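Local coordinates for protein CRISPR system Cmr subunit Cmr6 (Pyrococcus furiosus, PDB 4W8V) that binds RNA as a subunit of the type III-B CRISPR Cmr ribonucleoprotein complex, whose end it caps together with Cmr1 in defence against invading nucleic acids, at residues L12-T16 with A206-R212; F19-L25 with V197-F203; N44-P48 with K157-E161; K56-R60 with I132-Q136; K223-L229 with G240-E244. All coordinates share one frame; numbering follows the deposited sequence.

Contact 1: residues L12-T16 with A206-R212; sequences LHAIT and AVGGRDR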
# COMPACT_ATOMS: atom_id res chain seq x y z
N LEU A 12 18.61 6.28 10.44
CA LEU A 12 17.45 6.71 9.69
C LEU A 12 16.43 7.39 10.59
O LEU A 12 16.32 7.06 11.77
CB LEU A 12 16.78 5.51 8.99
CG LEU A 12 17.08 5.15 7.53
CD1 LEU A 12 18.35 5.83 7.03
CD2 LEU A 12 17.19 3.64 7.41
N HIS A 13 15.67 8.33 10.04
CA HIS A 13 14.51 8.88 10.72
C HIS A 13 13.35 7.91 10.60
O HIS A 13 12.94 7.56 9.50
CB HIS A 13 14.11 10.23 10.13
CG HIS A 13 15.06 11.34 10.45
ND1 HIS A 13 15.93 11.87 9.52
CD2 HIS A 13 15.28 12.02 11.60
CE1 HIS A 13 16.65 12.83 10.09
NE2 HIS A 13 16.27 12.94 11.35
N ALA A 14 12.82 7.46 11.73
CA ALA A 14 11.71 6.52 11.69
C ALA A 14 10.40 7.18 12.11
O ALA A 14 10.18 7.41 13.30
CB ALA A 14 12.00 5.32 12.57
N ILE A 15 9.53 7.46 11.14
CA ILE A 15 8.20 7.98 11.45
C ILE A 15 7.27 6.80 11.72
O ILE A 15 7.12 5.92 10.87
CB ILE A 15 7.62 8.84 10.32
CG1 ILE A 15 8.66 9.84 9.80
CG2 ILE A 15 6.36 9.55 10.79
CD1 ILE A 15 9.21 10.77 10.87
N THR A 16 6.66 6.76 12.89
CA THR A 16 5.77 5.66 13.22
C THR A 16 4.40 6.10 13.71
O THR A 16 4.21 7.24 14.13
CB THR A 16 6.38 4.75 14.29
OG1 THR A 16 6.21 5.34 15.59
CG2 THR A 16 7.85 4.50 14.02
N ALA A 206 5.38 1.91 10.02
CA ALA A 206 6.50 2.84 9.99
C ALA A 206 7.20 2.92 8.65
O ALA A 206 7.23 1.96 7.88
CB ALA A 206 7.51 2.44 11.06
N VAL A 207 7.81 4.07 8.40
CA VAL A 207 8.68 4.26 7.25
C VAL A 207 9.95 4.98 7.72
O VAL A 207 9.92 5.68 8.71
CB VAL A 207 8.00 5.07 6.12
CG1 VAL A 207 6.76 4.35 5.62
CG2 VAL A 207 7.66 6.48 6.58
N GLY A 208 11.06 4.79 7.01
CA GLY A 208 12.33 5.37 7.41
C GLY A 208 13.15 5.95 6.27
O GLY A 208 13.01 5.54 5.12
N GLY A 209 14.01 6.91 6.60
CA GLY A 209 14.88 7.51 5.61
C GLY A 209 15.72 8.62 6.21
O GLY A 209 15.48 9.05 7.33
N ARG A 210 16.71 9.08 5.45
CA ARG A 210 17.60 10.14 5.94
C ARG A 210 16.89 11.48 5.92
O ARG A 210 16.95 12.24 6.89
CB ARG A 210 18.87 10.22 5.09
CG ARG A 210 19.62 8.92 4.96
CD ARG A 210 20.04 8.73 3.51
NE ARG A 210 21.12 7.76 3.36
CZ ARG A 210 22.40 8.09 3.33
NH1 ARG A 210 22.78 9.36 3.45
NH2 ARG A 210 23.32 7.14 3.17
N ASP A 211 16.24 11.77 4.80
CA ASP A 211 15.47 13.00 4.65
C ASP A 211 14.22 12.90 5.49
O ASP A 211 13.30 12.14 5.17
CB ASP A 211 15.13 13.23 3.17
CG ASP A 211 14.70 14.66 2.89
OD1 ASP A 211 14.20 15.34 3.82
OD2 ASP A 211 14.86 15.10 1.73
N ARG A 212 14.17 13.65 6.58
CA ARG A 212 13.03 13.57 7.48
C ARG A 212 11.73 14.06 6.84
O ARG A 212 10.68 13.44 7.03
CB ARG A 212 13.30 14.37 8.75
CG ARG A 212 12.12 14.35 9.69
CD ARG A 212 12.44 15.00 11.02
NE ARG A 212 11.27 14.97 11.89
CZ ARG A 212 10.97 13.98 12.72
NH1 ARG A 212 11.77 12.92 12.81
NH2 ARG A 212 9.87 14.05 13.47
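His13 and Gly209 form the hydrogen-bonded pair that opens an antiparallel ladder between strands 13-16 and 206-209, whose axes run 4.8 Å apart at 162°. A second such pair, Ile15 with Val207, follows after the non-hydrogen-bonded pair Ala14 with Gly208, and Thr16 with Ala206 comes last. The bond from His13 N to Gly209 O is 2.8 Å long; that from Ile15 N to Val207 O is 3.0 Å and meets the carbonyl almost head-on. Gly208, opposite Ala14, brings its CA 3.1 Å from His13 O, a CA-H...O contact.

The His13 side chain extends the pairing into the turn after Gly209. With CG set beside the backbone N (chi1 -71°), the imidazole follows the turning chain, and ND1 donates to Arg210 O at 2.8 Å. The acceptor lies in the ring plane, yet the ring nitrogen stands well above the plane of the carbonyl. Arg212 CB sits over one face of the same ring, 3.8 Å from its centroid, a CH-pi contact. The extended Arg212 chain then crosses the histidine at about a right angle and brings its guanidinium to Ile15, whose CD1 lies over one face, 3.9 Å from NH1. On the side of Ala14, Thr16 CG2 meets Ala206 CB. Asp211, the N-cap of helix 212-228, is also salt-bridged to Arg131.

In this C-terminal part of Cmr6, the contact joins the two central strands of the four-stranded antiparallel sheet and the turn into helix 212-228, consistent with the ferredoxin-like (RRM-type) fold of RAMP proteins.

Contact 2: residues F19-L25 with V197-F203; sequences FKTQSRL and VPKDVPF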
# COMPACT_ATOMS: atom_id res chain seq x y z
N PHE A 19 -1.82 1.66 14.46
CA PHE A 19 -3.01 1.51 13.62
C PHE A 19 -3.83 0.32 14.07
O PHE A 19 -3.28 -0.70 14.47
CB PHE A 19 -2.62 1.37 12.15
CG PHE A 19 -2.03 2.62 11.54
CD1 PHE A 19 -0.80 3.10 11.96
CD2 PHE A 19 -2.72 3.31 10.55
CE1 PHE A 19 -0.25 4.25 11.42
CE2 PHE A 19 -2.19 4.47 10.00
CZ PHE A 19 -0.95 4.94 10.42
N LYS A 20 -5.15 0.45 14.03
CA LYS A 20 -6.01 -0.69 14.32
C LYS A 20 -6.75 -1.06 13.06
O LYS A 20 -6.96 -0.21 12.20
CB LYS A 20 -7.00 -0.38 15.44
CG LYS A 20 -7.91 0.80 15.16
CD LYS A 20 -8.77 1.14 16.38
CE LYS A 20 -9.57 2.42 16.17
NZ LYS A 20 -10.71 2.22 15.23
N THR A 21 -7.11 -2.34 12.93
CA THR A 21 -7.90 -2.81 11.80
C THR A 21 -9.33 -2.26 11.89
O THR A 21 -10.07 -2.64 12.79
CB THR A 21 -7.94 -4.36 11.74
OG1 THR A 21 -8.19 -4.87 13.06
CG2 THR A 21 -6.60 -4.92 11.24
N GLN A 22 -9.70 -1.34 11.00
CA GLN A 22 -11.04 -0.77 11.04
C GLN A 22 -12.08 -1.80 10.59
O GLN A 22 -13.17 -1.88 11.15
CB GLN A 22 -11.14 0.49 10.18
CG GLN A 22 -12.50 1.20 10.32
CD GLN A 22 -12.78 2.21 9.22
OE1 GLN A 22 -12.59 1.93 8.03
NE2 GLN A 22 -13.23 3.39 9.61
N SER A 23 -11.73 -2.58 9.57
CA SER A 23 -12.51 -3.71 9.12
C SER A 23 -11.63 -4.96 9.22
O SER A 23 -10.44 -4.86 9.53
CB SER A 23 -13.01 -3.51 7.66
OG SER A 23 -11.94 -3.31 6.76
N ARG A 24 -12.19 -6.14 8.97
CA ARG A 24 -11.39 -7.35 9.08
C ARG A 24 -10.27 -7.38 8.05
O ARG A 24 -10.40 -6.89 6.92
CB ARG A 24 -12.26 -8.58 8.94
CG ARG A 24 -13.16 -8.83 10.09
CD ARG A 24 -14.20 -9.85 9.75
NE ARG A 24 -15.31 -9.73 10.69
CZ ARG A 24 -15.49 -10.55 11.72
NH1 ARG A 24 -14.66 -11.56 11.92
NH2 ARG A 24 -16.52 -10.35 12.53
N LEU A 25 -9.17 -7.98 8.46
CA LEU A 25 -7.99 -8.03 7.61
C LEU A 25 -7.72 -9.47 7.19
O LEU A 25 -7.66 -10.39 8.02
CB LEU A 25 -6.80 -7.43 8.35
CG LEU A 25 -5.43 -7.42 7.69
CD1 LEU A 25 -5.39 -6.53 6.42
CD2 LEU A 25 -4.45 -6.94 8.75
N VAL A 197 -8.28 -11.57 10.18
CA VAL A 197 -7.95 -10.92 11.44
C VAL A 197 -9.10 -10.01 11.83
O VAL A 197 -9.59 -9.26 11.00
CB VAL A 197 -6.65 -10.11 11.32
CG1 VAL A 197 -6.40 -9.25 12.58
CG2 VAL A 197 -5.48 -11.04 11.05
N PRO A 198 -9.56 -10.09 13.10
CA PRO A 198 -10.76 -9.32 13.44
C PRO A 198 -10.48 -7.82 13.52
O PRO A 198 -9.34 -7.39 13.41
CB PRO A 198 -11.17 -9.87 14.81
CG PRO A 198 -9.96 -10.56 15.36
CD PRO A 198 -9.17 -11.04 14.17
N LYS A 199 -11.54 -7.03 13.72
CA LYS A 199 -11.38 -5.60 13.89
C LYS A 199 -10.69 -5.29 15.22
O LYS A 199 -10.70 -6.11 16.13
CB LYS A 199 -12.74 -4.89 13.85
CG LYS A 199 -13.64 -5.27 12.71
CD LYS A 199 -15.01 -4.63 12.90
CE LYS A 199 -15.91 -4.92 11.72
NZ LYS A 199 -17.20 -4.22 11.88
N ASP A 200 -10.10 -4.10 15.30
CA ASP A 200 -9.47 -3.58 16.52
C ASP A 200 -8.26 -4.40 16.96
O ASP A 200 -8.04 -4.60 18.14
CB ASP A 200 -10.48 -3.50 17.66
CG ASP A 200 -11.57 -2.50 17.39
OD1 ASP A 200 -11.25 -1.39 16.92
OD2 ASP A 200 -12.75 -2.84 17.63
N VAL A 201 -7.50 -4.86 15.98
CA VAL A 201 -6.21 -5.46 16.25
C VAL A 201 -5.15 -4.40 15.96
O VAL A 201 -5.18 -3.76 14.91
CB VAL A 201 -6.01 -6.73 15.42
CG1 VAL A 201 -4.59 -7.25 15.58
CG2 VAL A 201 -7.06 -7.79 15.82
N PRO A 202 -4.25 -4.17 16.91
CA PRO A 202 -3.28 -3.08 16.76
C PRO A 202 -2.02 -3.47 15.99
O PRO A 202 -1.45 -4.53 16.25
CB PRO A 202 -2.93 -2.72 18.20
CG PRO A 202 -3.21 -3.95 18.98
CD PRO A 202 -4.30 -4.69 18.29
N PHE A 203 -1.61 -2.61 15.05
CA PHE A 203 -0.40 -2.79 14.28
C PHE A 203 0.49 -1.56 14.42
O PHE A 203 -0.01 -0.44 14.48
CB PHE A 203 -0.71 -3.04 12.78
CG PHE A 203 -1.22 -4.41 12.49
CD1 PHE A 203 -2.52 -4.76 12.80
CD2 PHE A 203 -0.40 -5.37 11.91
CE1 PHE A 203 -2.99 -6.03 12.55
CE2 PHE A 203 -0.86 -6.65 11.66
CZ PHE A 203 -2.15 -6.98 11.97
O HOH W 1 -11.96 -0.49 14.32
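Thr21 OG1 is gripped twice by the 197-203 turn: it donates to Pro198 O at 2.8 Å, in the carbonyl plane and on a lone pair, and accepts from Val201 N at 3.0 Å along a nearly straight N-H (170°). The hydroxyl reaches both because chi1 of 45° places it between the backbone N and the carbonyl carbon. The methyl of the same residue, CG2, is directed to the Phe203 ring, 4.0 Å from CE1, and the Leu25 side chain, running counter to that of Phe203, brings CD2 4.0 Å from CZ.

The Thr21 backbone is held as well: its N donates to Val201 O, and its O accepts from Asp200 N at 2.9 Å. A water bound to Thr21 O also joins Lys20 NZ to Asp200 OD1. That lysine and aspartate lie side by side, pointing the same way, with NZ and OD1 4.0 Å apart, beyond a salt bridge.

On either side of the Thr21 site lie antiparallel hydrogen-bonded pairs, Phe19 with Phe203 and Leu25 with Val197; Leu25 N donates to Val197 O at 2.9 Å. Farther out, Phe19 packs on Phe219 and Leu226 of helix 212-228, and Ser23 OG bonds to Gly238 O.

Both segments bridge two antiparallel sheets of the RAMP domain, 19-25 leaving the four-stranded one for the three-stranded one and 197-203 returning.

Contact 3: residues N44-P48 with K157-E161; sequences NYGVP and KPILE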
# COMPACT_ATOMS: atom_id res chain seq x y z
N ASN A 44 2.08 -13.06 19.12
CA ASN A 44 0.93 -12.34 18.58
C ASN A 44 -0.39 -13.12 18.44
O ASN A 44 -1.27 -12.68 17.71
CB ASN A 44 1.31 -11.78 17.21
CG ASN A 44 2.46 -10.81 17.28
OD1 ASN A 44 2.64 -10.12 18.29
ND2 ASN A 44 3.23 -10.73 16.20
N TYR A 45 -0.53 -14.23 19.13
CA TYR A 45 -1.76 -15.03 19.13
C TYR A 45 -2.16 -15.50 17.73
O TYR A 45 -3.33 -15.67 17.43
CB TYR A 45 -2.93 -14.26 19.76
CG TYR A 45 -2.61 -13.58 21.08
CD1 TYR A 45 -2.89 -14.21 22.29
CD2 TYR A 45 -2.06 -12.31 21.11
CE1 TYR A 45 -2.61 -13.59 23.50
CE2 TYR A 45 -1.77 -11.68 22.32
CZ TYR A 45 -2.05 -12.32 23.51
OH TYR A 45 -1.75 -11.69 24.69
N GLY A 46 -1.17 -15.72 16.87
CA GLY A 46 -1.43 -16.24 15.53
C GLY A 46 -1.63 -15.17 14.48
O GLY A 46 -1.77 -15.48 13.28
N VAL A 47 -1.64 -13.91 14.90
CA VAL A 47 -1.88 -12.80 13.98
C VAL A 47 -0.66 -12.52 13.09
O VAL A 47 0.42 -12.22 13.60
CB VAL A 47 -2.26 -11.54 14.78
CG1 VAL A 47 -2.50 -10.33 13.88
CG2 VAL A 47 -3.50 -11.83 15.61
N PRO A 48 -0.82 -12.63 11.75
CA PRO A 48 0.36 -12.40 10.92
C PRO A 48 0.65 -10.91 10.72
O PRO A 48 -0.14 -10.07 11.10
CB PRO A 48 -0.03 -13.08 9.60
CG PRO A 48 -1.51 -12.94 9.56
CD PRO A 48 -1.96 -13.13 10.96
N LYS A 157 -7.78 -12.43 23.29
CA LYS A 157 -7.21 -13.29 22.26
C LYS A 157 -8.05 -13.27 20.98
O LYS A 157 -9.19 -13.71 20.98
CB LYS A 157 -7.08 -14.72 22.78
CG LYS A 157 -6.85 -15.76 21.69
CD LYS A 157 -6.44 -17.09 22.29
CE LYS A 157 -6.36 -18.17 21.24
NZ LYS A 157 -7.70 -18.51 20.70
N PRO A 158 -7.48 -12.75 19.88
CA PRO A 158 -8.27 -12.57 18.65
C PRO A 158 -8.74 -13.88 18.07
O PRO A 158 -7.98 -14.84 18.00
CB PRO A 158 -7.30 -11.87 17.70
CG PRO A 158 -5.95 -12.23 18.19
CD PRO A 158 -6.07 -12.37 19.69
N ILE A 159 -10.01 -13.94 17.70
CA ILE A 159 -10.53 -15.10 17.01
C ILE A 159 -10.18 -15.02 15.53
O ILE A 159 -10.64 -14.12 14.82
CB ILE A 159 -12.05 -15.24 17.17
CG1 ILE A 159 -12.40 -15.43 18.65
CG2 ILE A 159 -12.55 -16.40 16.37
CD1 ILE A 159 -11.59 -16.52 19.34
N LEU A 160 -9.37 -15.97 15.07
CA LEU A 160 -8.89 -16.00 13.69
C LEU A 160 -9.63 -17.02 12.85
O LEU A 160 -9.89 -18.14 13.31
CB LEU A 160 -7.38 -16.30 13.66
CG LEU A 160 -6.50 -15.28 14.40
CD1 LEU A 160 -5.04 -15.64 14.25
CD2 LEU A 160 -6.76 -13.87 13.89
N GLU A 161 -9.97 -16.65 11.62
CA GLU A 161 -10.60 -17.59 10.69
C GLU A 161 -9.62 -18.00 9.61
O GLU A 161 -8.89 -17.17 9.06
CB GLU A 161 -11.86 -16.98 10.07
CG GLU A 161 -13.00 -16.70 11.04
CD GLU A 161 -13.62 -17.95 11.62
OE1 GLU A 161 -13.67 -18.98 10.92
OE2 GLU A 161 -14.05 -17.92 12.80
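Tyr45 and Gly46 are the central residues of a type I' beta turn from Asn44 to Val47, closed by the bond from Val47 N to Asn44 O, and the irregular segment 157-161 runs past it, its CA atoms no nearer than the 6.5 Å between Tyr45 and Lys157.

Pro158 packs against two side chains of the turn. Its CD touches Tyr45 CB at 3.7 Å, the two side chains crossing at about a right angle, and its CG meets Val47 CG2 at 3.6 Å. The tyrosine is brought alongside the proline by its first torsion, chi1 -47°, which keeps CG beside the backbone N. Past the proline its ring runs on to the start of the segment, with CD1 4.2 Å from Lys157 CB.

Leu160 fills the other half of the interface. Its CD1 rests against the peptide following Gly46, 3.4 Å from Gly46 O, while its CD2 is 4.2 Å from Val47 CG2. Gly46 has a positive phi of 92°, a backbone shape suited to glycine, and the leucine methyl lies tight against the side where a CB would project. Gly46 O also accepts from Arg40 NH1, and Pro158 and Leu160 both touch Pro198.

Only van der Waals contacts join the segments, carbon against carbon and one methyl against backbone carbonyls. The fit therefore rests on shape and on burial of Pro158 and Val47, with Tyr45 and Lys157 at the exposed margin.

Contact 4: residues K56-R60 with I132-Q136; sequences KGVTR and IFGTQ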
# COMPACT_ATOMS: atom_id res chain seq x y z
N LYS A 56 4.16 -0.64 0.60
CA LYS A 56 4.74 0.11 -0.51
C LYS A 56 3.89 0.04 -1.79
O LYS A 56 3.67 1.04 -2.45
CB LYS A 56 6.14 -0.40 -0.81
CG LYS A 56 6.92 0.46 -1.77
CD LYS A 56 8.29 -0.12 -2.04
CE LYS A 56 9.19 0.95 -2.64
NZ LYS A 56 10.51 0.45 -3.10
N GLY A 57 3.44 -1.16 -2.13
CA GLY A 57 2.61 -1.37 -3.31
C GLY A 57 1.31 -0.59 -3.32
O GLY A 57 1.03 0.15 -4.27
N VAL A 58 0.51 -0.76 -2.28
CA VAL A 58 -0.74 -0.01 -2.18
C VAL A 58 -0.49 1.52 -2.17
O VAL A 58 -1.29 2.27 -2.73
CB VAL A 58 -1.54 -0.43 -0.93
CG1 VAL A 58 -0.80 -0.03 0.36
CG2 VAL A 58 -2.94 0.18 -0.96
N THR A 59 0.61 1.97 -1.58
CA THR A 59 0.94 3.40 -1.55
C THR A 59 1.41 3.90 -2.92
O THR A 59 1.05 4.99 -3.32
CB THR A 59 2.02 3.72 -0.48
OG1 THR A 59 1.56 3.30 0.80
CG2 THR A 59 2.28 5.21 -0.40
N ARG A 60 2.25 3.12 -3.60
CA ARG A 60 2.55 3.30 -5.02
C ARG A 60 1.26 3.47 -5.84
O ARG A 60 1.11 4.41 -6.61
CB ARG A 60 3.28 2.09 -5.61
CG ARG A 60 4.77 1.95 -5.45
CD ARG A 60 5.18 0.79 -6.36
NE ARG A 60 6.52 0.25 -6.10
CZ ARG A 60 7.62 0.66 -6.72
NH1 ARG A 60 7.56 1.63 -7.61
NH2 ARG A 60 8.79 0.11 -6.43
N ILE A 132 11.10 8.63 -3.09
CA ILE A 132 10.41 7.81 -2.10
C ILE A 132 10.39 6.34 -2.47
O ILE A 132 10.77 5.48 -1.66
CB ILE A 132 8.97 8.32 -1.88
CG1 ILE A 132 8.98 9.65 -1.14
CG2 ILE A 132 8.14 7.30 -1.10
CD1 ILE A 132 7.61 10.27 -0.96
N PHE A 133 9.99 6.04 -3.71
CA PHE A 133 9.74 4.68 -4.15
C PHE A 133 10.90 4.09 -4.97
O PHE A 133 11.09 2.87 -5.01
CB PHE A 133 8.45 4.62 -4.98
CG PHE A 133 7.22 5.01 -4.22
CD1 PHE A 133 6.67 4.16 -3.28
CD2 PHE A 133 6.62 6.24 -4.44
CE1 PHE A 133 5.54 4.51 -2.57
CE2 PHE A 133 5.48 6.60 -3.72
CZ PHE A 133 4.95 5.74 -2.79
N GLY A 134 11.66 4.96 -5.61
CA GLY A 134 12.73 4.53 -6.49
C GLY A 134 12.18 4.27 -7.87
O GLY A 134 10.98 4.32 -8.09
N THR A 135 13.07 4.00 -8.82
CA THR A 135 12.70 3.62 -10.17
C THR A 135 13.61 2.50 -10.65
O THR A 135 14.34 1.89 -9.87
CB THR A 135 12.81 4.79 -11.16
OG1 THR A 135 14.16 5.24 -11.23
CG2 THR A 135 11.92 5.95 -10.74
N GLN A 136 13.57 2.22 -11.95
CA GLN A 136 14.42 1.19 -12.52
C GLN A 136 15.89 1.59 -12.44
O GLN A 136 16.76 0.73 -12.33
CB GLN A 136 14.03 0.90 -13.97
CG GLN A 136 12.97 -0.19 -14.13
CD GLN A 136 13.36 -1.50 -13.45
OE1 GLN A 136 14.54 -1.81 -13.28
NE2 GLN A 136 12.35 -2.27 -13.06
O HOH W 2 11.51 2.93 -1.49
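Lys56 NZ donates to Phe133 O at 3.1 Å, slightly tilted from the carbonyl plane, and makes a weak bond to a water that in turn donates to Ile132 O at 2.7 Å. One ammonium group thus reaches one carbonyl directly and a second through a weakly held water, at the C-terminal end of helix 122-133, where the helix leaves off at Gly134 with positive phi. The lysine spans the distance by being fully extended, with CG anti to the backbone N (chi1 -170°).

Beside this bond the Phe133 ring lies against helix 52-68. Thr59 CG2 touches its edge in the ring plane, 3.6 Å from CZ. Arg60 slides past it in the opposite direction, CG lying 3.6 Å from CD1, and its guanidinium, turned 29° from the ring, has Phe133 CB over one face. Ile132 CG2 stands over the centre of the ring face opposite Arg60.

Beyond the pair, Arg60 NH1 bonds to Tyr64 OH, and Thr59 packs on Leu221 and Ala225 of helix 212-228.

A buried aromatic wedge is thereby combined with a positive charge at a helix C-terminus, where the lysine would probably be favoured by the helix dipole and by the carbonyls at the helix end.

Contact 5: residues K223-L229 with G240-E244; sequences KLALRDL and GRLVE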
# COMPACT_ATOMS: atom_id res chain seq x y z
N LYS A 223 -0.60 6.35 5.44
CA LYS A 223 -1.82 6.61 6.18
C LYS A 223 -3.01 6.64 5.24
O LYS A 223 -4.02 5.95 5.46
CB LYS A 223 -1.75 7.96 6.91
CG LYS A 223 -1.46 7.90 8.40
CD LYS A 223 -1.39 9.30 9.02
CE LYS A 223 -2.78 9.89 9.27
NZ LYS A 223 -3.49 9.17 10.36
N LEU A 224 -2.90 7.50 4.24
CA LEU A 224 -3.95 7.69 3.26
C LEU A 224 -4.32 6.36 2.61
O LEU A 224 -5.49 6.01 2.49
CB LEU A 224 -3.48 8.71 2.22
CG LEU A 224 -4.43 9.24 1.15
CD1 LEU A 224 -5.76 9.67 1.76
CD2 LEU A 224 -3.74 10.40 0.46
N ALA A 225 -3.31 5.60 2.23
CA ALA A 225 -3.54 4.34 1.51
C ALA A 225 -4.16 3.25 2.39
O ALA A 225 -4.98 2.46 1.93
CB ALA A 225 -2.21 3.87 0.89
N LEU A 226 -3.81 3.21 3.68
CA LEU A 226 -4.34 2.18 4.58
C LEU A 226 -5.79 2.45 4.96
O LEU A 226 -6.55 1.52 5.23
CB LEU A 226 -3.50 2.08 5.86
CG LEU A 226 -2.02 1.69 5.71
CD1 LEU A 226 -1.33 1.62 7.10
CD2 LEU A 226 -1.82 0.38 4.96
N ARG A 227 -6.18 3.72 5.01
CA ARG A 227 -7.54 4.08 5.36
C ARG A 227 -8.47 3.88 4.17
O ARG A 227 -9.52 3.29 4.30
CB ARG A 227 -7.58 5.54 5.82
CG ARG A 227 -8.89 6.01 6.40
CD ARG A 227 -8.81 7.50 6.70
NE ARG A 227 -8.68 8.28 5.47
CZ ARG A 227 -8.01 9.42 5.37
NH1 ARG A 227 -7.39 9.93 6.42
NH2 ARG A 227 -7.96 10.06 4.20
N ASP A 228 -8.06 4.35 2.99
CA ASP A 228 -8.97 4.41 1.85
C ASP A 228 -8.83 3.28 0.82
O ASP A 228 -9.78 3.00 0.10
CB ASP A 228 -8.84 5.77 1.16
CG ASP A 228 -9.29 6.93 2.06
OD1 ASP A 228 -9.95 6.68 3.09
OD2 ASP A 228 -9.01 8.10 1.73
N LEU A 229 -7.69 2.61 0.74
CA LEU A 229 -7.52 1.52 -0.22
C LEU A 229 -7.45 0.14 0.46
O LEU A 229 -8.10 -0.80 0.02
CB LEU A 229 -6.26 1.75 -1.06
CG LEU A 229 -6.31 3.06 -1.86
CD1 LEU A 229 -5.07 3.25 -2.72
CD2 LEU A 229 -7.54 3.09 -2.72
N GLY A 240 -9.50 -4.99 5.12
CA GLY A 240 -8.13 -4.52 5.22
C GLY A 240 -7.87 -3.03 5.41
O GLY A 240 -6.77 -2.58 5.15
N ARG A 241 -8.87 -2.28 5.87
CA ARG A 241 -8.65 -0.87 6.15
C ARG A 241 -8.05 -0.68 7.56
O ARG A 241 -8.55 -1.24 8.53
CB ARG A 241 -9.96 -0.08 6.06
CG ARG A 241 -10.64 -0.09 4.72
CD ARG A 241 -9.67 0.11 3.57
NE ARG A 241 -10.35 0.43 2.32
CZ ARG A 241 -10.79 -0.47 1.45
NH1 ARG A 241 -11.39 -0.08 0.34
NH2 ARG A 241 -10.64 -1.77 1.69
N LEU A 242 -7.00 0.13 7.68
CA LEU A 242 -6.41 0.43 9.01
C LEU A 242 -6.41 1.94 9.28
O LEU A 242 -6.14 2.73 8.37
CB LEU A 242 -4.99 -0.13 9.13
CG LEU A 242 -4.85 -1.64 9.32
CD1 LEU A 242 -4.62 -2.35 8.01
CD2 LEU A 242 -3.72 -1.97 10.32
N VAL A 243 -6.70 2.33 10.53
CA VAL A 243 -6.69 3.75 10.90
C VAL A 243 -5.87 4.00 12.17
O VAL A 243 -5.87 3.19 13.09
CB VAL A 243 -8.13 4.30 11.09
CG1 VAL A 243 -8.95 4.10 9.82
CG2 VAL A 243 -8.84 3.66 12.28
N GLU A 244 -5.15 5.12 12.20
CA GLU A 244 -4.34 5.52 13.35
C GLU A 244 -5.20 5.72 14.60
O GLU A 244 -6.36 6.13 14.49
CB GLU A 244 -3.57 6.81 13.03
CG GLU A 244 -2.32 7.03 13.88
CD GLU A 244 -1.46 8.19 13.37
OE1 GLU A 244 -1.90 8.87 12.41
OE2 GLU A 244 -0.36 8.42 13.92
O HOH W 3 -4.63 5.11 7.81
O HOH W 4 -12.42 2.82 2.75
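Helix 212-228 packs here on the edge strand 242-244 of the four-stranded sheet, the helix-on-sheet layer of the ferredoxin-like RAMP fold, with the two axes 6.6 Å apart and their directions at 131°. One direct link is a backbone bond near the helix end: Leu242 N donates to Leu226 O at 2.9 Å, approaching from well above the carbonyl plane. Nearby a water donates to both Lys223 O and Leu242 O, joining the two elements one turn earlier in the helix.

Apolar contact is modest. Leu226 CB faces Leu242 CB at 4.2 Å, and both leucines pack on Phe19 of strand 13-21; Arg227 CG meets Val243 CG1 at 3.9 Å, the two side chains crossing at about a right angle. The far end of Arg227 turns back to its own helix, where NE bonds to Asp228 OD1 at 3.1 Å in a salt bridge, OD1 lying in the guanidinium plane but met from above the carboxylate plane. Arg227 NH2 also reaches Glu112; Asp228 is shared with Arg108.

Arg241 wraps the end of the helix. Bent at its second torsion (chi2 -43°), the chain carries CD to within 3.3 Å of Arg227 O and sets the guanidinium with one face under Leu229 O, 3.1 Å from CZ, and Arg227 O at its edge. NH2 hydrogen-bonds to Thr235 O.

At the other end of the strand, Lys223 curls at its last two torsions to form a salt bridge with Glu244, NZ lying 2.6 Å from OE1 and nearly along that oxygen's C-O axis.

Contacts 1 and 2 hold the same two strands, 13-21 and 202-209, at places whose centres are about 24 Å apart: backbone ladder dominates the first, a threonine-centred turn the second. Contact 5 adds the neighbouring edge strand and the helix that follows strand 202-209; it meets contact 2 through probable backbone hydrogen bonds, Gln22 to Arg241 and Gly240 to Arg24. Contact 4 is buried, its centre about 9 Å from the chain's centre, and packs on contact 5 where Val58 meets Leu229. Contact 3 is the most peripheral, about 22 Å out, apolar and loop-borne, yet joined to contact 2 by Pro198.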